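Side-chain contacts in Uly1 (Catenovulum maritimum, PDB 7DRQ), which probably cleaves ulvan, a marine algal polysaccharide, as a calcium-binding lyase of polysaccharide lyase family 24: residues Y410-E415 and P419-A424; Q442-G447 and T471-I476. All coordinates share one frame; numbering follows the deposited sequence.

Contact 1: Y410-E415 and P419-A424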
loop_
_atom_site.group_PDB
_atom_site.type_symbol
_atom_site.label_atom_id
_atom_site.label_comp_id
_atom_site.label_asym_id
_atom_site.label_seq_id
_atom_site.Cartn_x
_atom_site.Cartn_y
_atom_site.Cartn_z
ATOM N N TYR A 410 16.454 7.215 1.076
ATOM C CA TYR A 410 16.254 7.790 -0.246
ATOM C C TYR A 410 14.892 8.452 -0.354
ATOM O O TYR A 410 13.901 7.943 0.175
ATOM C CB TYR A 410 16.353 6.737 -1.351
ATOM C CG TYR A 410 17.667 6.030 -1.406
ATOM C CD1 TYR A 410 18.712 6.531 -2.179
ATOM C CD2 TYR A 410 17.873 4.851 -0.700
ATOM C CE1 TYR A 410 19.925 5.874 -2.246
ATOM C CE2 TYR A 410 19.087 4.196 -0.754
ATOM C CZ TYR A 410 20.104 4.709 -1.531
ATOM O OH TYR A 410 21.314 4.061 -1.587
ATOM N N ILE A 411 14.866 9.591 -1.059
ATOM C CA ILE A 411 13.657 10.161 -1.632
ATOM C C ILE A 411 13.691 9.845 -3.119
ATOM O O ILE A 411 14.714 10.063 -3.776
ATOM C CB ILE A 411 13.582 11.678 -1.394
ATOM C CG1 ILE A 411 13.419 11.993 0.094
ATOM C CG2 ILE A 411 12.447 12.302 -2.206
ATOM C CD1 ILE A 411 13.847 13.411 0.443
ATOM N N ILE A 412 12.598 9.298 -3.644
ATOM C CA ILE A 412 12.526 8.880 -5.040
ATOM C C ILE A 412 11.231 9.438 -5.611
ATOM O O ILE A 412 10.157 9.249 -5.029
ATOM C CB ILE A 412 12.578 7.349 -5.186
ATOM C CG1 ILE A 412 13.893 6.800 -4.616
ATOM C CG2 ILE A 412 12.376 6.931 -6.654
ATOM C CD1 ILE A 412 13.855 5.302 -4.325
ATOM N N GLY A 413 11.326 10.117 -6.745
ATOM C CA GLY A 413 10.145 10.763 -7.254
ATOM C C GLY A 413 10.310 11.181 -8.691
ATOM O O GLY A 413 11.254 10.779 -9.371
ATOM N N LEU A 414 9.365 11.994 -9.139
ATOM C CA LEU A 414 9.348 12.518 -10.497
ATOM C C LEU A 414 9.482 14.026 -10.423
ATOM O O LEU A 414 8.749 14.681 -9.678
ATOM C CB LEU A 414 8.057 12.124 -11.220
ATOM C CG LEU A 414 7.824 10.611 -11.263
ATOM C CD1 LEU A 414 6.426 10.246 -11.780
ATOM C CD2 LEU A 414 8.897 9.942 -12.125
ATOM N N GLU A 415 10.424 14.570 -11.181
ATOM C CA GLU A 415 10.588 16.011 -11.299
ATOM C C GLU A 415 10.507 16.352 -12.776
ATOM O O GLU A 415 11.298 15.839 -13.572
ATOM C CB GLU A 415 11.918 16.469 -10.701
ATOM C CG GLU A 415 12.090 17.976 -10.646
ATOM C CD GLU A 415 13.261 18.373 -9.774
ATOM O OE1 GLU A 415 13.097 18.407 -8.533
ATOM O OE2 GLU A 415 14.348 18.626 -10.328
ATOM N N PRO A 419 12.383 10.645 -13.438
ATOM C CA PRO A 419 12.752 10.088 -12.130
ATOM C C PRO A 419 14.012 10.737 -11.569
ATOM O O PRO A 419 14.984 10.985 -12.286
ATOM C CB PRO A 419 12.969 8.602 -12.432
ATOM C CG PRO A 419 12.092 8.336 -13.610
ATOM C CD PRO A 419 12.187 9.595 -14.452
ATOM N N PHE A 420 13.988 11.013 -10.267
ATOM C CA PHE A 420 15.175 11.448 -9.554
ATOM C C PHE A 420 15.308 10.614 -8.289
ATOM O O PHE A 420 14.325 10.073 -7.783
ATOM C CB PHE A 420 15.127 12.934 -9.181
ATOM C CG PHE A 420 14.089 13.276 -8.148
ATOM C CD1 PHE A 420 14.389 13.218 -6.788
ATOM C CD2 PHE A 420 12.817 13.671 -8.528
ATOM C CE1 PHE A 420 13.436 13.536 -5.842
ATOM C CE2 PHE A 420 11.856 13.994 -7.577
ATOM C CZ PHE A 420 12.169 13.927 -6.235
ATOM N N VAL A 421 16.536 10.549 -7.779
ATOM C CA VAL A 421 16.839 9.924 -6.493
ATOM C C VAL A 421 17.656 10.903 -5.666
ATOM O O VAL A 421 18.689 11.400 -6.126
ATOM C CB VAL A 421 17.615 8.607 -6.648
ATOM C CG1 VAL A 421 17.920 8.019 -5.262
ATOM C CG2 VAL A 421 16.848 7.611 -7.518
ATOM N N GLU A 422 17.199 11.182 -4.451
ATOM C CA GLU A 422 17.971 11.928 -3.468
ATOM C C GLU A 422 18.375 10.969 -2.366
ATOM O O GLU A 422 17.601 10.081 -2.002
ATOM C CB GLU A 422 17.163 13.079 -2.886
ATOM C CG GLU A 422 16.532 13.935 -3.962
ATOM C CD GLU A 422 17.052 15.344 -3.969
ATOM O OE1 GLU A 422 16.610 16.116 -4.848
ATOM O OE2 GLU A 422 17.892 15.684 -3.094
ATOM N N GLN A 423 19.583 11.129 -1.843
ATOM C CA GLN A 423 20.109 10.149 -0.901
ATOM C C GLN A 423 20.713 10.859 0.297
ATOM O O GLN A 423 21.324 11.919 0.154
ATOM C CB GLN A 423 21.143 9.253 -1.601
ATOM C CG GLN A 423 22.307 8.787 -0.775
ATOM C CD GLN A 423 23.377 8.139 -1.645
ATOM O OE1 GLN A 423 23.068 7.532 -2.673
ATOM N NE2 GLN A 423 24.634 8.283 -1.249
ATOM N N ALA A 424 20.520 10.277 1.477
ATOM C CA ALA A 424 21.106 10.781 2.714
ATOM C C ALA A 424 21.623 9.600 3.517
ATOM O O ALA A 424 21.034 8.518 3.489
ATOM C CB ALA A 424 20.089 11.567 3.559
HETATM O O HOH W 1 23.012 4.734 -3.183
#
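Ile411 O takes the shortest backbone bond between the two strands, 2.8 Å from Glu422 N and nearly straight at 172°, while Val421 CA sends a weaker C-H contact to the same oxygen. Ile411 N answers with a bond to Glu422 O, and Gly413 and Phe420 repeat the reciprocal pair, Phe420 N lying 2.9 Å from Gly413 O. Phe420 turns its ring back across the neighbouring strand because CG sits between its own backbone N and carbonyl carbon (chi1 68°). One ring face is thereby laid over Gly413, whose CA makes a CH-pi contact 4.1 Å from the Phe420 ring centroid. Gly413 N stands 3.9 Å from the Phe420 ring plane, over its centre, and Gly413 has no side chain in the way, consistent with the aromatic rescue of glycine known from antiparallel sheets. Ile411 CG2 approaches Phe420 CE1 at 4.0 Å, and Glu415 CB touches Phe420 CD2. Arg433 joins this face of the sheet, forming salt bridges with Glu415 and Glu422 and a cation-pi contact with Phe420. On the face of Tyr410, Val421 and Gln423, the tyrosine ring and glutamine chain run side by side in the same direction, with ring and amide planes 87° apart. Tyr410 CD1 meets Val421 CG1 at 3.5 Å. Gln423 OE1 accepts a hydrogen bond from a water at 2.8 Å. Further along the same face, Leu414 CD2 packs on Pro419 CG at 3.9 Å, beside Phe444 and Tyr458. Paired antiparallel, the segments form a beta hairpin, the two middle strands of a four-stranded antiparallel sheet consistent with a beta-propeller blade.

Contact 2: Q442-G447 and T471-I476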
loop_
_atom_site.group_PDB
_atom_site.type_symbol
_atom_site.label_atom_id
_atom_site.label_comp_id
_atom_site.label_asym_id
_atom_site.label_seq_id
_atom_site.Cartn_x
_atom_site.Cartn_y
_atom_site.Cartn_z
ATOM N N GLN A 442 11.812 9.947 -21.226
ATOM C CA GLN A 442 10.357 9.949 -21.159
ATOM C C GLN A 442 9.855 10.710 -19.935
ATOM O O GLN A 442 10.569 10.913 -18.952
ATOM C CB GLN A 442 9.816 8.523 -21.111
ATOM C CG GLN A 442 10.163 7.697 -22.323
ATOM C CD GLN A 442 9.940 6.241 -22.070
ATOM O OE1 GLN A 442 10.889 5.487 -21.884
ATOM N NE2 GLN A 442 8.680 5.832 -22.027
ATOM N N SER A 443 8.591 11.106 -19.995
ATOM C CA SER A 443 7.926 11.788 -18.893
ATOM C C SER A 443 6.871 10.871 -18.303
ATOM O O SER A 443 6.089 10.256 -19.041
ATOM C CB SER A 443 7.284 13.096 -19.352
ATOM O OG SER A 443 8.251 14.133 -19.355
ATOM N N PHE A 444 6.849 10.787 -16.977
ATOM C CA PHE A 444 5.925 9.919 -16.268
ATOM C C PHE A 444 5.034 10.747 -15.351
ATOM O O PHE A 444 5.420 11.819 -14.870
ATOM C CB PHE A 444 6.696 8.843 -15.479
ATOM C CG PHE A 444 7.623 8.030 -16.347
ATOM C CD1 PHE A 444 7.126 7.009 -17.133
ATOM C CD2 PHE A 444 8.976 8.326 -16.414
ATOM C CE1 PHE A 444 7.976 6.262 -17.958
ATOM C CE2 PHE A 444 9.833 7.593 -17.231
ATOM C CZ PHE A 444 9.328 6.556 -18.000
ATOM N N GLN A 445 3.830 10.224 -15.129
ATOM C CA GLN A 445 2.744 10.865 -14.404
ATOM C C GLN A 445 2.630 10.375 -12.968
ATOM O O GLN A 445 2.118 11.101 -12.099
ATOM C CB GLN A 445 1.439 10.569 -15.153
ATOM C CG GLN A 445 0.180 11.161 -14.603
ATOM C CD GLN A 445 -0.906 11.174 -15.663
ATOM O OE1 GLN A 445 -0.615 11.287 -16.856
ATOM N NE2 GLN A 445 -2.158 11.041 -15.241
ATOM N N LYS A 446 3.111 9.164 -12.712
ATOM C CA LYS A 446 2.940 8.478 -11.436
ATOM C C LYS A 446 3.905 7.307 -11.409
ATOM O O LYS A 446 4.150 6.681 -12.435
ATOM C CB LYS A 446 1.493 7.991 -11.277
ATOM C CG LYS A 446 1.158 7.366 -9.930
ATOM C CD LYS A 446 -0.246 6.744 -9.970
ATOM C CE LYS A 446 -0.800 6.507 -8.566
ATOM N NZ LYS A 446 0.019 5.534 -7.779
ATOM N N GLY A 447 4.436 6.996 -10.238
ATOM C CA GLY A 447 5.253 5.799 -10.119
ATOM C C GLY A 447 5.123 5.203 -8.740
ATOM O O GLY A 447 4.834 5.912 -7.770
ATOM N N THR A 471 -0.131 3.762 -20.908
ATOM C CA THR A 471 1.086 2.973 -21.050
ATOM C C THR A 471 1.885 3.019 -19.755
ATOM O O THR A 471 2.110 4.099 -19.199
ATOM C CB THR A 471 1.935 3.489 -22.217
ATOM O OG1 THR A 471 1.207 3.308 -23.441
ATOM C CG2 THR A 471 3.247 2.717 -22.305
ATOM N N THR A 472 2.318 1.848 -19.285
ATOM C CA THR A 472 3.159 1.752 -18.107
ATOM C C THR A 472 4.497 1.130 -18.471
ATOM O O THR A 472 4.612 0.357 -19.429
ATOM C CB THR A 472 2.506 0.914 -16.989
ATOM O OG1 THR A 472 2.188 -0.370 -17.515
ATOM C CG2 THR A 472 1.235 1.580 -16.506
ATOM N N TYR A 473 5.501 1.471 -17.672
ATOM C CA TYR A 473 6.864 1.020 -17.858
ATOM C C TYR A 473 7.406 0.515 -16.534
ATOM O O TYR A 473 6.955 0.919 -15.461
ATOM C CB TYR A 473 7.775 2.149 -18.348
ATOM C CG TYR A 473 7.634 2.399 -19.823
ATOM C CD1 TYR A 473 6.648 3.237 -20.308
ATOM C CD2 TYR A 473 8.474 1.769 -20.729
ATOM C CE1 TYR A 473 6.506 3.457 -21.669
ATOM C CE2 TYR A 473 8.340 1.981 -22.086
ATOM C CZ TYR A 473 7.356 2.821 -22.547
ATOM O OH TYR A 473 7.224 3.034 -23.907
ATOM N N LEU A 474 8.409 -0.348 -16.636
ATOM C CA LEU A 474 9.247 -0.727 -15.512
ATOM C C LEU A 474 10.660 -0.222 -15.757
ATOM O O LEU A 474 11.245 -0.500 -16.813
ATOM C CB LEU A 474 9.278 -2.245 -15.334
ATOM C CG LEU A 474 10.387 -2.778 -14.411
ATOM C CD1 LEU A 474 10.179 -2.296 -12.969
ATOM C CD2 LEU A 474 10.457 -4.319 -14.459
ATOM N N GLN A 475 11.216 0.499 -14.787
ATOM C CA GLN A 475 12.629 0.859 -14.821
ATOM C C GLN A 475 13.374 0.134 -13.710
ATOM O O GLN A 475 12.862 -0.011 -12.594
ATOM C CB GLN A 475 12.839 2.369 -14.690
ATOM C CG GLN A 475 12.401 3.153 -15.927
ATOM C CD GLN A 475 12.839 4.600 -15.885
ATOM O OE1 GLN A 475 13.381 5.074 -14.883
ATOM N NE2 GLN A 475 12.596 5.320 -16.980
ATOM N N ILE A 476 14.571 -0.350 -14.028
ATOM C CA ILE A 476 15.432 -1.014 -13.052
ATOM C C ILE A 476 16.682 -0.155 -12.924
ATOM O O ILE A 476 17.442 0.011 -13.890
ATOM C CB ILE A 476 15.760 -2.458 -13.444
ATOM C CG1 ILE A 476 14.463 -3.244 -13.668
ATOM C CG2 ILE A 476 16.577 -3.142 -12.348
ATOM C CD1 ILE A 476 14.688 -4.652 -14.218
#
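Gln442 lays its amide nitrogen over one face of the Tyr473 ring, NE2 standing 3.2 Å above the ring plane and displaced toward the rim. Segment 442-447 turns a corner at Gln445 as it enters the edge strand of a four-stranded sheet, consistent with a beta-propeller blade, that also holds strand 469-478; strand 455-462 runs between the two, and the segments meet through side chains alone. The Gln442 amide stands almost upright on the ring, the planes being 80° apart, and the same NE2 is hydrogen-bonded to Glu462 of that intervening strand. Phe444 crosses Tyr473 at about a right angle; Tyr473 CD1 reaches the edge of the Phe444 ring, 4.1 Å from CE1. Were Tyr473 an alanine, the Gln442 amide would probably lose the face it stands on, and a gap would be likely to open beside Phe444 CE1. Gln475 comes at Phe444 from the opposite direction, on an extended chain, and its amide is turned 88° to the phenylalanine ring. Glu7 of the N-terminal strand 3-15 accepts a hydrogen bond from Gln475 NE2, the atom that rests 3.6 Å from both CE2 and CZ of Phe444.

Contact 1 closes before contact 2 opens along the chain, and their centres lie about 14 Å apart on the same side of the protein's centre. The hairpin of contact 1 belongs to the sheet 403-436, whereas contact 2 lies at the start of and across the next sheet, built from strands 444-452, 455-462 and 469-478 with the N-terminal strand 3-15 at one edge. Drawing both chain ends into one sheet is consistent with the closure of a propeller ring. The two contacts touch directly: Leu414 CD1 packs 3.6 Å from Phe444 O, and Pro419 CG lies 3.7 Å from Gln475 OE1. Both lie away from the calcium sites and join neighbouring sheets by packing.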